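PDB 4ZOH: putative oxidoreductase FAD-binding subunit from Sulfolobus tokodaii, which probably serves as the flavoprotein subunit of a molybdopterin-dependent oxidoreductase, binding FAD to pass electrons on from the substrate-oxidising centre. Local coordinates for residues B[75-80]-B[117-122]; B[79-84]-B[91-96]. All coordinates share one frame; numbering follows the deposited sequence.

Contact 1 (B[75-80]-B[117-122]); sequences TTHYNI and ADYPAA. With FAD (flavin-adenine dinucleotide), chain H.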
ATOM      1  N   THR B  75      -9.019  30.148 -31.144  1.00 29.34           N
ATOM      2  CA  THR B  75      -9.590  30.986 -30.071  1.00 27.15           C
ATOM      3  C   THR B  75     -10.631  30.213 -29.335  1.00 27.03           C
ATOM      4  O   THR B  75     -11.498  29.538 -29.948  1.00 29.16           O
ATOM      5  CB  THR B  75     -10.169  32.284 -30.641  1.00 29.35           C
ATOM      6  OG1 THR B  75      -9.321  32.671 -31.704  1.00 29.98           O
ATOM      7  CG2 THR B  75     -10.190  33.431 -29.607  1.00 24.83           C
ATOM      8  N   THR B  76     -10.494  30.244 -28.008  1.00 28.29           N
ATOM      9  CA  THR B  76     -11.336  29.436 -27.117  1.00 25.07           C
ATOM     10  C   THR B  76     -12.671  30.147 -26.855  1.00 26.96           C
ATOM     11  O   THR B  76     -12.785  31.402 -26.953  1.00 26.15           O
ATOM     12  CB  THR B  76     -10.650  29.208 -25.770  1.00 25.01           C
ATOM     13  OG1 THR B  76     -10.520  30.458 -25.098  1.00 23.56           O
ATOM     14  CG2 THR B  76      -9.216  28.458 -25.884  1.00 22.64           C
ATOM     15  N   HIS B  77     -13.643  29.356 -26.426  1.00 27.37           N
ATOM     16  CA  HIS B  77     -14.955  29.859 -25.992  1.00 28.92           C
ATOM     17  C   HIS B  77     -14.820  30.945 -24.987  1.00 28.02           C
ATOM     18  O   HIS B  77     -15.533  32.005 -25.035  1.00 27.18           O
ATOM     19  CB  HIS B  77     -15.859  28.721 -25.412  1.00 25.83           C
ATOM     20  CG  HIS B  77     -15.970  27.507 -26.308  1.00 24.22           C
ATOM     21  ND1 HIS B  77     -15.974  27.595 -27.683  1.00 25.19           N
ATOM     22  CD2 HIS B  77     -16.053  26.185 -26.025  1.00 23.31           C
ATOM     23  CE1 HIS B  77     -16.093  26.388 -28.216  1.00 23.08           C
ATOM     24  NE2 HIS B  77     -16.122  25.510 -27.233  1.00 23.36           N
ATOM     25  N   TYR B  78     -13.920  30.696 -24.048  1.00 25.65           N
ATOM     26  CA  TYR B  78     -13.751  31.644 -22.941  1.00 25.48           C
ATOM     27  C   TYR B  78     -13.330  33.006 -23.496  1.00 24.86           C
ATOM     28  O   TYR B  78     -13.874  34.039 -23.082  1.00 24.91           O
ATOM     29  CB  TYR B  78     -12.734  31.154 -21.882  1.00 22.28           C
ATOM     30  CG  TYR B  78     -12.386  32.202 -20.832  1.00 24.40           C
ATOM     31  CD1 TYR B  78     -13.151  32.342 -19.688  1.00 23.99           C
ATOM     32  CD2 TYR B  78     -11.254  33.042 -20.983  1.00 24.87           C
ATOM     33  CE1 TYR B  78     -12.824  33.273 -18.717  1.00 26.80           C
ATOM     34  CE2 TYR B  78     -10.911  33.993 -20.009  1.00 25.00           C
ATOM     35  CZ  TYR B  78     -11.698  34.093 -18.882  1.00 27.64           C
ATOM     36  OH  TYR B  78     -11.376  34.985 -17.898  1.00 27.92           O
ATOM     37  N   ASN B  79     -12.355  33.001 -24.404  1.00 26.57           N
ATOM     38  CA  ASN B  79     -11.804  34.292 -24.899  1.00 30.65           C
ATOM     39  C   ASN B  79     -12.816  35.028 -25.785  1.00 26.07           C
ATOM     40  O   ASN B  79     -12.989  36.196 -25.636  1.00 27.93           O
ATOM     41  CB  ASN B  79     -10.478  34.101 -25.651  1.00 30.92           C
ATOM     42  CG  ASN B  79      -9.316  33.833 -24.715  1.00 34.36           C
ATOM     43  OD1 ASN B  79      -9.240  34.347 -23.614  1.00 36.48           O
ATOM     44  ND2 ASN B  79      -8.397  33.024 -25.172  1.00 38.65           N
ATOM     45  N   ILE B  80     -13.499  34.301 -26.644  1.00 25.35           N
ATOM     46  CA  ILE B  80     -14.612  34.861 -27.431  1.00 28.67           C
ATOM     47  C   ILE B  80     -15.668  35.458 -26.487  1.00 27.61           C
ATOM     48  O   ILE B  80     -16.100  36.583 -26.674  1.00 29.78           O
ATOM     49  CB  ILE B  80     -15.201  33.798 -28.369  1.00 27.51           C
ATOM     50  CG1 ILE B  80     -14.131  33.398 -29.370  1.00 26.20           C
ATOM     51  CG2 ILE B  80     -16.490  34.316 -29.023  1.00 26.22           C
ATOM     52  CD1 ILE B  80     -14.425  32.201 -30.293  1.00 25.66           C
ATOM     53  N   ALA B 117     -25.076  22.252 -31.193  1.00 25.23           N
ATOM     54  CA  ALA B 117     -24.075  23.299 -30.818  1.00 26.14           C
ATOM     55  C   ALA B 117     -24.667  24.690 -30.683  1.00 29.51           C
ATOM     56  O   ALA B 117     -25.654  25.040 -31.371  1.00 30.72           O
ATOM     57  CB  ALA B 117     -22.921  23.353 -31.835  1.00 23.25           C
ATOM     58  N   ASP B 118     -24.017  25.518 -29.870  1.00 29.94           N
ATOM     59  CA  ASP B 118     -24.422  26.913 -29.735  1.00 31.39           C
ATOM     60  C   ASP B 118     -24.020  27.806 -30.921  1.00 28.54           C
ATOM     61  O   ASP B 118     -24.905  28.463 -31.525  1.00 28.39           O
ATOM     62  CB  ASP B 118     -24.006  27.475 -28.378  1.00 26.42           C
ATOM     63  CG  ASP B 118     -24.703  26.772 -27.259  1.00 29.98           C
ATOM     64  OD1 ASP B 118     -25.961  26.573 -27.409  1.00 25.42           O
ATOM     65  OD2 ASP B 118     -24.014  26.382 -26.243  1.00 27.86           O
ATOM     66  N   TYR B 119     -22.747  27.766 -31.320  1.00 26.55           N
ATOM     67  CA  TYR B 119     -22.254  28.763 -32.280  1.00 27.36           C
ATOM     68  C   TYR B 119     -23.082  28.849 -33.582  1.00 32.37           C
ATOM     69  O   TYR B 119     -23.307  29.947 -34.053  1.00 30.99           O
ATOM     70  CB  TYR B 119     -20.803  28.557 -32.677  1.00 26.03           C
ATOM     71  CG  TYR B 119     -19.751  28.953 -31.664  1.00 25.46           C
ATOM     72  CD1 TYR B 119     -19.780  30.199 -31.017  1.00 29.43           C
ATOM     73  CD2 TYR B 119     -18.661  28.079 -31.409  1.00 26.90           C
ATOM     74  CE1 TYR B 119     -18.762  30.555 -30.125  1.00 29.84           C
ATOM     75  CE2 TYR B 119     -17.651  28.423 -30.553  1.00 25.26           C
ATOM     76  CZ  TYR B 119     -17.700  29.651 -29.912  1.00 26.93           C
ATOM     77  OH  TYR B 119     -16.720  29.927 -29.000  1.00 28.74           O
ATOM     78  N   PRO B 120     -23.476  27.699 -34.178  1.00 32.01           N
ATOM     79  CA  PRO B 120     -24.125  27.747 -35.506  1.00 35.28           C
ATOM     80  C   PRO B 120     -25.394  28.591 -35.538  1.00 32.52           C
ATOM     81  O   PRO B 120     -25.668  29.183 -36.539  1.00 31.19           O
ATOM     82  CB  PRO B 120     -24.484  26.261 -35.783  1.00 36.50           C
ATOM     83  CG  PRO B 120     -23.444  25.492 -35.019  1.00 37.51           C
ATOM     84  CD  PRO B 120     -23.292  26.298 -33.744  1.00 35.28           C
ATOM     85  N   ALA B 121     -26.133  28.655 -34.441  1.00 33.01           N
ATOM     86  CA  ALA B 121     -27.278  29.549 -34.398  1.00 32.78           C
ATOM     87  C   ALA B 121     -26.842  31.012 -34.606  1.00 34.41           C
ATOM     88  O   ALA B 121     -27.461  31.712 -35.398  1.00 30.86           O
ATOM     89  CB  ALA B 121     -28.084  29.382 -33.135  1.00 27.77           C
ATOM     90  N   ALA B 122     -25.814  31.447 -33.870  1.00 30.94           N
ATOM     91  CA  ALA B 122     -25.245  32.783 -34.034  1.00 33.17           C
ATOM     92  C   ALA B 122     -24.558  32.934 -35.388  1.00 31.55           C
ATOM     93  O   ALA B 122     -24.710  33.962 -36.013  1.00 30.59           O
ATOM     94  CB  ALA B 122     -24.302  33.184 -32.888  1.00 30.18           C
TER
HETATM   95  PA  FAD H 301     -11.662  19.138 -30.848  1.00 31.37           P
HETATM   96  O1A FAD H 301     -12.389  18.195 -29.950  1.00 26.30           O
HETATM   97  O2A FAD H 301     -10.209  19.327 -30.752  1.00 28.95           O
HETATM   98  O5B FAD H 301     -11.936  18.753 -32.338  1.00 27.05           O
HETATM   99  C5B FAD H 301     -13.295  18.444 -32.771  1.00 27.92           C
HETATM  100  C4B FAD H 301     -13.270  18.055 -34.351  1.00 28.75           C
HETATM  101  O4B FAD H 301     -12.689  19.127 -35.197  1.00 32.61           O
HETATM  102  C3B FAD H 301     -12.314  16.882 -34.535  1.00 30.48           C
HETATM  103  O3B FAD H 301     -12.840  16.012 -35.507  1.00 30.11           O
HETATM  104  C2B FAD H 301     -10.969  17.514 -34.963  1.00 35.21           C
HETATM  105  O2B FAD H 301     -10.126  16.646 -35.731  1.00 36.33           O
HETATM  106  C1B FAD H 301     -11.422  18.632 -35.839  1.00 33.00           C
HETATM  107  N9A FAD H 301     -10.788  19.944 -35.771  1.00 27.97           N
HETATM  108  C8A FAD H 301     -10.470  20.667 -34.700  1.00 28.84           C
HETATM  109  N7A FAD H 301      -9.988  21.866 -35.100  1.00 28.13           N
HETATM  110  C5A FAD H 301     -10.019  21.884 -36.454  1.00 30.32           C
HETATM  111  C6A FAD H 301      -9.675  22.841 -37.433  1.00 30.96           C
HETATM  112  N6A FAD H 301      -9.220  24.020 -37.018  1.00 28.51           N
HETATM  113  N1A FAD H 301      -9.813  22.541 -38.738  1.00 31.36           N
HETATM  114  C2A FAD H 301     -10.346  21.362 -39.150  1.00 30.10           C
HETATM  115  N3A FAD H 301     -10.674  20.434 -38.245  1.00 29.98           N
HETATM  116  C4A FAD H 301     -10.528  20.665 -36.890  1.00 29.02           C
HETATM  117  N1  FAD H 301     -20.634  22.547 -27.329  1.00 28.74           N
HETATM  118  C2  FAD H 301     -21.720  23.396 -27.519  1.00 26.55           C
HETATM  119  O2  FAD H 301     -21.854  23.956 -28.588  1.00 23.97           O
HETATM  120  N3  FAD H 301     -22.627  23.610 -26.525  1.00 25.74           N
HETATM  121  C4  FAD H 301     -22.507  22.982 -25.331  1.00 26.38           C
HETATM  122  O4  FAD H 301     -23.331  23.249 -24.450  1.00 24.00           O
HETATM  123  C4X FAD H 301     -21.430  22.091 -25.132  1.00 25.51           C
HETATM  124  N5  FAD H 301     -21.302  21.455 -23.916  1.00 25.20           N
HETATM  125  C5X FAD H 301     -20.221  20.540 -23.740  1.00 26.56           C
HETATM  126  C6  FAD H 301     -20.140  19.857 -22.531  1.00 24.09           C
HETATM  127  C7  FAD H 301     -19.074  18.973 -22.303  1.00 24.87           C
HETATM  128  C7M FAD H 301     -19.047  18.256 -20.935  1.00 21.19           C
HETATM  129  C8  FAD H 301     -18.113  18.753 -23.311  1.00 26.15           C
HETATM  130  C8M FAD H 301     -16.926  17.765 -23.147  1.00 23.48           C
HETATM  131  C9  FAD H 301     -18.223  19.405 -24.553  1.00 26.33           C
HETATM  132  C9A FAD H 301     -19.266  20.313 -24.756  1.00 26.77           C
HETATM  133  N10 FAD H 301     -19.417  20.995 -25.983  1.00 27.75           N
HETATM  134  C10 FAD H 301     -20.502  21.880 -26.134  1.00 26.29           C
HETATM  135  C1' FAD H 301     -18.490  20.814 -27.095  1.00 27.23           C
HETATM  136  C2' FAD H 301     -17.301  21.788 -26.993  1.00 25.50           C
HETATM  137  O2' FAD H 301     -17.778  23.106 -27.339  1.00 30.16           O
HETATM  138  C3' FAD H 301     -16.098  21.359 -27.879  1.00 25.92           C
HETATM  139  O3' FAD H 301     -14.995  22.144 -27.420  1.00 24.54           O
HETATM  140  C4' FAD H 301     -16.307  21.622 -29.361  1.00 28.72           C
HETATM  141  O4' FAD H 301     -17.529  21.001 -29.758  1.00 26.39           O
HETATM  142  C5' FAD H 301     -15.146  21.077 -30.221  1.00 25.16           C
HETATM  143  O5' FAD H 301     -14.105  22.087 -30.160  1.00 27.31           O
HETATM  144  P   FAD H 301     -12.643  21.683 -29.730  1.00 30.70           P
HETATM  145  O1P FAD H 301     -11.747  22.843 -30.015  1.00 29.68           O
HETATM  146  O2P FAD H 301     -12.637  21.148 -28.350  1.00 26.72           O
HETATM  147  O3P FAD H 301     -12.397  20.568 -30.821  1.00 28.30           O
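In the FAD pocket of a flavoprotein of the molybdopterin dehydrogenase family, H77 in the first turn of helix 77-81 meets Y119 of the segment 117-122. ND1 of H77 and OH of Y119 are 2.8 Å apart in a hydrogen bond whose proton may come from either side; the hydroxyl sits at the edge of the imidazole, near its plane. The two rings lie oblique, planes at 61°, and CE2 of Y119 packs 3.5 Å from CE1 of H77. The other imidazole nitrogen, NE2, hydrogen-bonds the ribityl hydroxyl O2' of FAD at 2.9 Å. With both nitrogens engaged, the rotation of the imidazole is fixed, and Y119 acts as a second-shell residue that positions a ligand-binding histidine. I80 comes at Y119 from the opposite direction: its CG1 branch, anti to the carbonyl carbon (chi1 -64°), carries CD1 to 3.5 Å from Y119 OH, an apolar cover on the buried hydroxyl. I106 and A92 also pack against the tyrosine. Next to Y119, D118 holds the pyrimidine edge of the isoalloxazine with two bonds: its backbone N gives to FAD O2 at 3.0 Å, and FAD N3 gives to OD2 at 3.1 Å. OD2 also forms a salt bridge with K178, which probably keeps the carboxylate ionised. T76 caps helix 77-81 through OG1, which accepts from N79 N. A histidine held by a tyrosine and bonded to the ribityl chain, beside an aspartate bonded to flavin N3, forms part of this FAD-binding site.

Contact 2 (B[79-84]-B[91-96]); sequences NISKSS and TASNIG. With FAD (flavin-adenine dinucleotide), chain H.
The methyl of A92 faces helix 77-81 and fits against two consecutive residues of it, I80 and S81. CG2 of I80, the branch anti to the backbone N, touches A92 CB at 3.7 Å; the same methyl lies 3.9 Å from the backbone N of S81. One residue further on, S81 points its CB toward the other helix and meets S93 side on: S93 OG stands 3.3 Å from the S81 CB. The two hydroxyls do not bond each other, because each turns back to its own helix, S81 OG to Y78 O and S93 OG to S89 O. A water spans the partly exposed side instead, donating to S81 O at 3.0 Å and hydrogen-bonded to S93 OG. With small residues on both sides, the backbones come close, CA of S81 and CA of S93 being 5.1 Å apart. At the end of helix 77-81, S83 turns back on I80 O, gripping it with both its N and its OG (3.1 Å from I80 O) from the same face of the carbonyl plane; S89 OG also donates to it. Past helix 88-93 the chain runs to the cofactor: I95 CG2 packs 3.5 Å from the ribityl O2' of FAD, and G96 N donates to flavin O4 at 2.9 Å. The two helices pack through I80, S81, A92 and S93, and the second leads to I95 and G96 of the FAD pocket.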
ATOM      1  N   ASN B  79     -12.355  33.001 -24.404  1.00 26.57           N
ATOM      2  CA  ASN B  79     -11.804  34.292 -24.899  1.00 30.65           C
ATOM      3  C   ASN B  79     -12.816  35.028 -25.785  1.00 26.07           C
ATOM      4  O   ASN B  79     -12.989  36.196 -25.636  1.00 27.93           O
ATOM      5  CB  ASN B  79     -10.478  34.101 -25.651  1.00 30.92           C
ATOM      6  CG  ASN B  79      -9.316  33.833 -24.715  1.00 34.36           C
ATOM      7  OD1 ASN B  79      -9.240  34.347 -23.614  1.00 36.48           O
ATOM      8  ND2 ASN B  79      -8.397  33.024 -25.172  1.00 38.65           N
ATOM      9  N   ILE B  80     -13.499  34.301 -26.644  1.00 25.35           N
ATOM     10  CA  ILE B  80     -14.612  34.861 -27.431  1.00 28.67           C
ATOM     11  C   ILE B  80     -15.668  35.458 -26.487  1.00 27.61           C
ATOM     12  O   ILE B  80     -16.100  36.583 -26.674  1.00 29.78           O
ATOM     13  CB  ILE B  80     -15.201  33.798 -28.369  1.00 27.51           C
ATOM     14  CG1 ILE B  80     -14.131  33.398 -29.370  1.00 26.20           C
ATOM     15  CG2 ILE B  80     -16.490  34.316 -29.023  1.00 26.22           C
ATOM     16  CD1 ILE B  80     -14.425  32.201 -30.293  1.00 25.66           C
ATOM     17  N   SER B  81     -15.993  34.757 -25.418  1.00 25.12           N
ATOM     18  CA  SER B  81     -17.003  35.231 -24.474  1.00 23.12           C
ATOM     19  C   SER B  81     -16.605  36.534 -23.804  1.00 28.19           C
ATOM     20  O   SER B  81     -17.468  37.251 -23.270  1.00 27.07           O
ATOM     21  CB  SER B  81     -17.386  34.118 -23.493  1.00 24.05           C
ATOM     22  OG  SER B  81     -16.602  34.136 -22.335  1.00 22.00           O
ATOM     23  N   LYS B  82     -15.315  36.886 -23.887  1.00 28.64           N
ATOM     24  CA  LYS B  82     -14.807  38.016 -23.114  1.00 27.94           C
ATOM     25  C   LYS B  82     -14.543  39.184 -24.014  1.00 27.69           C
ATOM     26  O   LYS B  82     -14.174  40.247 -23.529  1.00 31.38           O
ATOM     27  CB  LYS B  82     -13.485  37.685 -22.375  1.00 28.13           C
ATOM     28  CG  LYS B  82     -13.583  36.725 -21.209  1.00 26.38           C
ATOM     29  CD  LYS B  82     -14.427  37.358 -20.142  1.00 30.30           C
ATOM     30  CE  LYS B  82     -14.666  36.373 -19.029  1.00 34.92           C
ATOM     31  NZ  LYS B  82     -15.527  36.964 -17.960  1.00 34.65           N
ATOM     32  N   SER B  83     -14.804  39.027 -25.303  1.00 31.15           N
ATOM     33  CA  SER B  83     -14.378  40.015 -26.264  1.00 35.64           C
ATOM     34  C   SER B  83     -15.450  40.905 -26.982  1.00 40.28           C
ATOM     35  O   SER B  83     -15.189  41.502 -28.043  1.00 44.16           O
ATOM     36  CB  SER B  83     -13.462  39.342 -27.248  1.00 37.08           C
ATOM     37  OG  SER B  83     -14.226  38.605 -28.121  1.00 47.46           O
ATOM     38  N   SER B  84     -16.620  41.062 -26.394  1.00 33.86           N
ATOM     39  CA  SER B  84     -17.566  42.107 -26.914  1.00 36.01           C
ATOM     40  C   SER B  84     -17.965  42.024 -28.413  1.00 33.39           C
ATOM     41  O   SER B  84     -18.267  43.036 -29.029  1.00 35.76           O
ATOM     42  CB  SER B  84     -17.063  43.516 -26.529  1.00 34.01           C
ATOM     43  OG  SER B  84     -17.047  43.634 -25.099  1.00 36.17           O
ATOM     44  N   THR B  91     -23.207  34.142 -26.989  1.00 25.56           N
ATOM     45  CA  THR B  91     -23.442  32.774 -27.390  1.00 26.87           C
ATOM     46  C   THR B  91     -22.317  31.857 -26.857  1.00 28.23           C
ATOM     47  O   THR B  91     -22.623  30.814 -26.304  1.00 27.48           O
ATOM     48  CB  THR B  91     -23.504  32.636 -28.928  1.00 26.95           C
ATOM     49  OG1 THR B  91     -24.556  33.471 -29.387  1.00 30.46           O
ATOM     50  CG2 THR B  91     -23.814  31.200 -29.359  1.00 21.94           C
ATOM     51  N   ALA B  92     -21.051  32.252 -27.045  1.00 27.04           N
ATOM     52  CA  ALA B  92     -19.878  31.471 -26.535  1.00 27.33           C
ATOM     53  C   ALA B  92     -19.988  31.217 -25.036  1.00 29.59           C
ATOM     54  O   ALA B  92     -19.687  30.105 -24.600  1.00 31.79           O
ATOM     55  CB  ALA B  92     -18.584  32.194 -26.836  1.00 23.61           C
ATOM     56  N   SER B  93     -20.446  32.247 -24.283  1.00 26.47           N
ATOM     57  CA  SER B  93     -20.736  32.201 -22.836  1.00 26.26           C
ATOM     58  C   SER B  93     -21.625  31.066 -22.379  1.00 24.56           C
ATOM     59  O   SER B  93     -21.618  30.679 -21.191  1.00 23.25           O
ATOM     60  CB  SER B  93     -21.452  33.500 -22.425  1.00 27.32           C
ATOM     61  OG  SER B  93     -20.493  34.552 -22.357  1.00 40.49           O
ATOM     62  N   ASN B  94     -22.548  30.699 -23.245  1.00 22.51           N
ATOM     63  CA  ASN B  94     -23.495  29.643 -22.943  1.00 25.79           C
ATOM     64  C   ASN B  94     -22.947  28.238 -23.146  1.00 23.59           C
ATOM     65  O   ASN B  94     -23.588  27.293 -22.758  1.00 25.28           O
ATOM     66  CB  ASN B  94     -24.718  29.778 -23.880  1.00 28.14           C
ATOM     67  CG  ASN B  94     -25.664  30.845 -23.415  1.00 29.98           C
ATOM     68  OD1 ASN B  94     -26.583  30.558 -22.643  1.00 32.58           O
ATOM     69  ND2 ASN B  94     -25.419  32.090 -23.839  1.00 22.86           N
ATOM     70  N   ILE B  95     -21.821  28.095 -23.825  1.00 26.49           N
ATOM     71  CA  ILE B  95     -21.341  26.755 -24.194  1.00 25.57           C
ATOM     72  C   ILE B  95     -20.953  25.957 -22.943  1.00 26.56           C
ATOM     73  O   ILE B  95     -20.345  26.502 -22.006  1.00 24.98           O
ATOM     74  CB  ILE B  95     -20.158  26.815 -25.173  1.00 25.15           C
ATOM     75  CG1 ILE B  95     -20.636  27.333 -26.513  1.00 24.57           C
ATOM     76  CG2 ILE B  95     -19.530  25.419 -25.355  1.00 19.94           C
ATOM     77  CD1 ILE B  95     -19.483  27.704 -27.477  1.00 26.00           C
ATOM     78  N   GLY B  96     -21.376  24.704 -22.887  1.00 25.87           N
ATOM     79  CA  GLY B  96     -20.949  23.838 -21.755  1.00 24.77           C
ATOM     80  C   GLY B  96     -20.765  24.432 -20.364  1.00 24.53           C
ATOM     81  O   GLY B  96     -21.696  25.028 -19.804  1.00 25.88           O
TER
HETATM   82  PA  FAD H 301     -11.662  19.138 -30.848  1.00 31.37           P
HETATM   83  O1A FAD H 301     -12.389  18.195 -29.950  1.00 26.30           O
HETATM   84  O2A FAD H 301     -10.209  19.327 -30.752  1.00 28.95           O
HETATM   85  O5B FAD H 301     -11.936  18.753 -32.338  1.00 27.05           O
HETATM   86  C5B FAD H 301     -13.295  18.444 -32.771  1.00 27.92           C
HETATM   87  C4B FAD H 301     -13.270  18.055 -34.351  1.00 28.75           C
HETATM   88  O4B FAD H 301     -12.689  19.127 -35.197  1.00 32.61           O
HETATM   89  C3B FAD H 301     -12.314  16.882 -34.535  1.00 30.48           C
HETATM   90  O3B FAD H 301     -12.840  16.012 -35.507  1.00 30.11           O
HETATM   91  C2B FAD H 301     -10.969  17.514 -34.963  1.00 35.21           C
HETATM   92  O2B FAD H 301     -10.126  16.646 -35.731  1.00 36.33           O
HETATM   93  C1B FAD H 301     -11.422  18.632 -35.839  1.00 33.00           C
HETATM   94  N9A FAD H 301     -10.788  19.944 -35.771  1.00 27.97           N
HETATM   95  C8A FAD H 301     -10.470  20.667 -34.700  1.00 28.84           C
HETATM   96  N7A FAD H 301      -9.988  21.866 -35.100  1.00 28.13           N
HETATM   97  C5A FAD H 301     -10.019  21.884 -36.454  1.00 30.32           C
HETATM   98  C6A FAD H 301      -9.675  22.841 -37.433  1.00 30.96           C
HETATM   99  N6A FAD H 301      -9.220  24.020 -37.018  1.00 28.51           N
HETATM  100  N1A FAD H 301      -9.813  22.541 -38.738  1.00 31.36           N
HETATM  101  C2A FAD H 301     -10.346  21.362 -39.150  1.00 30.10           C
HETATM  102  N3A FAD H 301     -10.674  20.434 -38.245  1.00 29.98           N
HETATM  103  C4A FAD H 301     -10.528  20.665 -36.890  1.00 29.02           C
HETATM  104  N1  FAD H 301     -20.634  22.547 -27.329  1.00 28.74           N
HETATM  105  C2  FAD H 301     -21.720  23.396 -27.519  1.00 26.55           C
HETATM  106  O2  FAD H 301     -21.854  23.956 -28.588  1.00 23.97           O
HETATM  107  N3  FAD H 301     -22.627  23.610 -26.525  1.00 25.74           N
HETATM  108  C4  FAD H 301     -22.507  22.982 -25.331  1.00 26.38           C
HETATM  109  O4  FAD H 301     -23.331  23.249 -24.450  1.00 24.00           O
HETATM  110  C4X FAD H 301     -21.430  22.091 -25.132  1.00 25.51           C
HETATM  111  N5  FAD H 301     -21.302  21.455 -23.916  1.00 25.20           N
HETATM  112  C5X FAD H 301     -20.221  20.540 -23.740  1.00 26.56           C
HETATM  113  C6  FAD H 301     -20.140  19.857 -22.531  1.00 24.09           C
HETATM  114  C7  FAD H 301     -19.074  18.973 -22.303  1.00 24.87           C
HETATM  115  C7M FAD H 301     -19.047  18.256 -20.935  1.00 21.19           C
HETATM  116  C8  FAD H 301     -18.113  18.753 -23.311  1.00 26.15           C
HETATM  117  C8M FAD H 301     -16.926  17.765 -23.147  1.00 23.48           C
HETATM  118  C9  FAD H 301     -18.223  19.405 -24.553  1.00 26.33           C
HETATM  119  C9A FAD H 301     -19.266  20.313 -24.756  1.00 26.77           C
HETATM  120  N10 FAD H 301     -19.417  20.995 -25.983  1.00 27.75           N
HETATM  121  C10 FAD H 301     -20.502  21.880 -26.134  1.00 26.29           C
HETATM  122  C1' FAD H 301     -18.490  20.814 -27.095  1.00 27.23           C
HETATM  123  C2' FAD H 301     -17.301  21.788 -26.993  1.00 25.50           C
HETATM  124  O2' FAD H 301     -17.778  23.106 -27.339  1.00 30.16           O
HETATM  125  C3' FAD H 301     -16.098  21.359 -27.879  1.00 25.92           C
HETATM  126  O3' FAD H 301     -14.995  22.144 -27.420  1.00 24.54           O
HETATM  127  C4' FAD H 301     -16.307  21.622 -29.361  1.00 28.72           C
HETATM  128  O4' FAD H 301     -17.529  21.001 -29.758  1.00 26.39           O
HETATM  129  C5' FAD H 301     -15.146  21.077 -30.221  1.00 25.16           C
HETATM  130  O5' FAD H 301     -14.105  22.087 -30.160  1.00 27.31           O
HETATM  131  P   FAD H 301     -12.643  21.683 -29.730  1.00 30.70           P
HETATM  132  O1P FAD H 301     -11.747  22.843 -30.015  1.00 29.68           O
HETATM  133  O2P FAD H 301     -12.637  21.148 -28.350  1.00 26.72           O
HETATM  134  O3P FAD H 301     -12.397  20.568 -30.821  1.00 28.30           O
HETATM  135  O   HOH W   1     -20.399  37.598 -23.141  1.00 44.93           O

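How the contacts relate
Coming from the N terminus, the chain enters helix 77-81 after strand 68-72, and both contacts start there, sharing N79 and I80. Contact 2 closes first, a short hairpin of helices in which 91-96 folds back on 79-84. Contact 1 closes later, at 117-122, after a largely helical excursion through 98-103 and 106-112, so the loop of contact 2 lies wholly inside it. Their centres are about 6 Å apart and they touch directly: I95 of contact 2 packs against H77 and D118 of contact 1, and A92 against the H77 carbonyl. Together they join helices 77-81, 88-93 and 119-125 beside the ribityl chain and isoalloxazine of FAD.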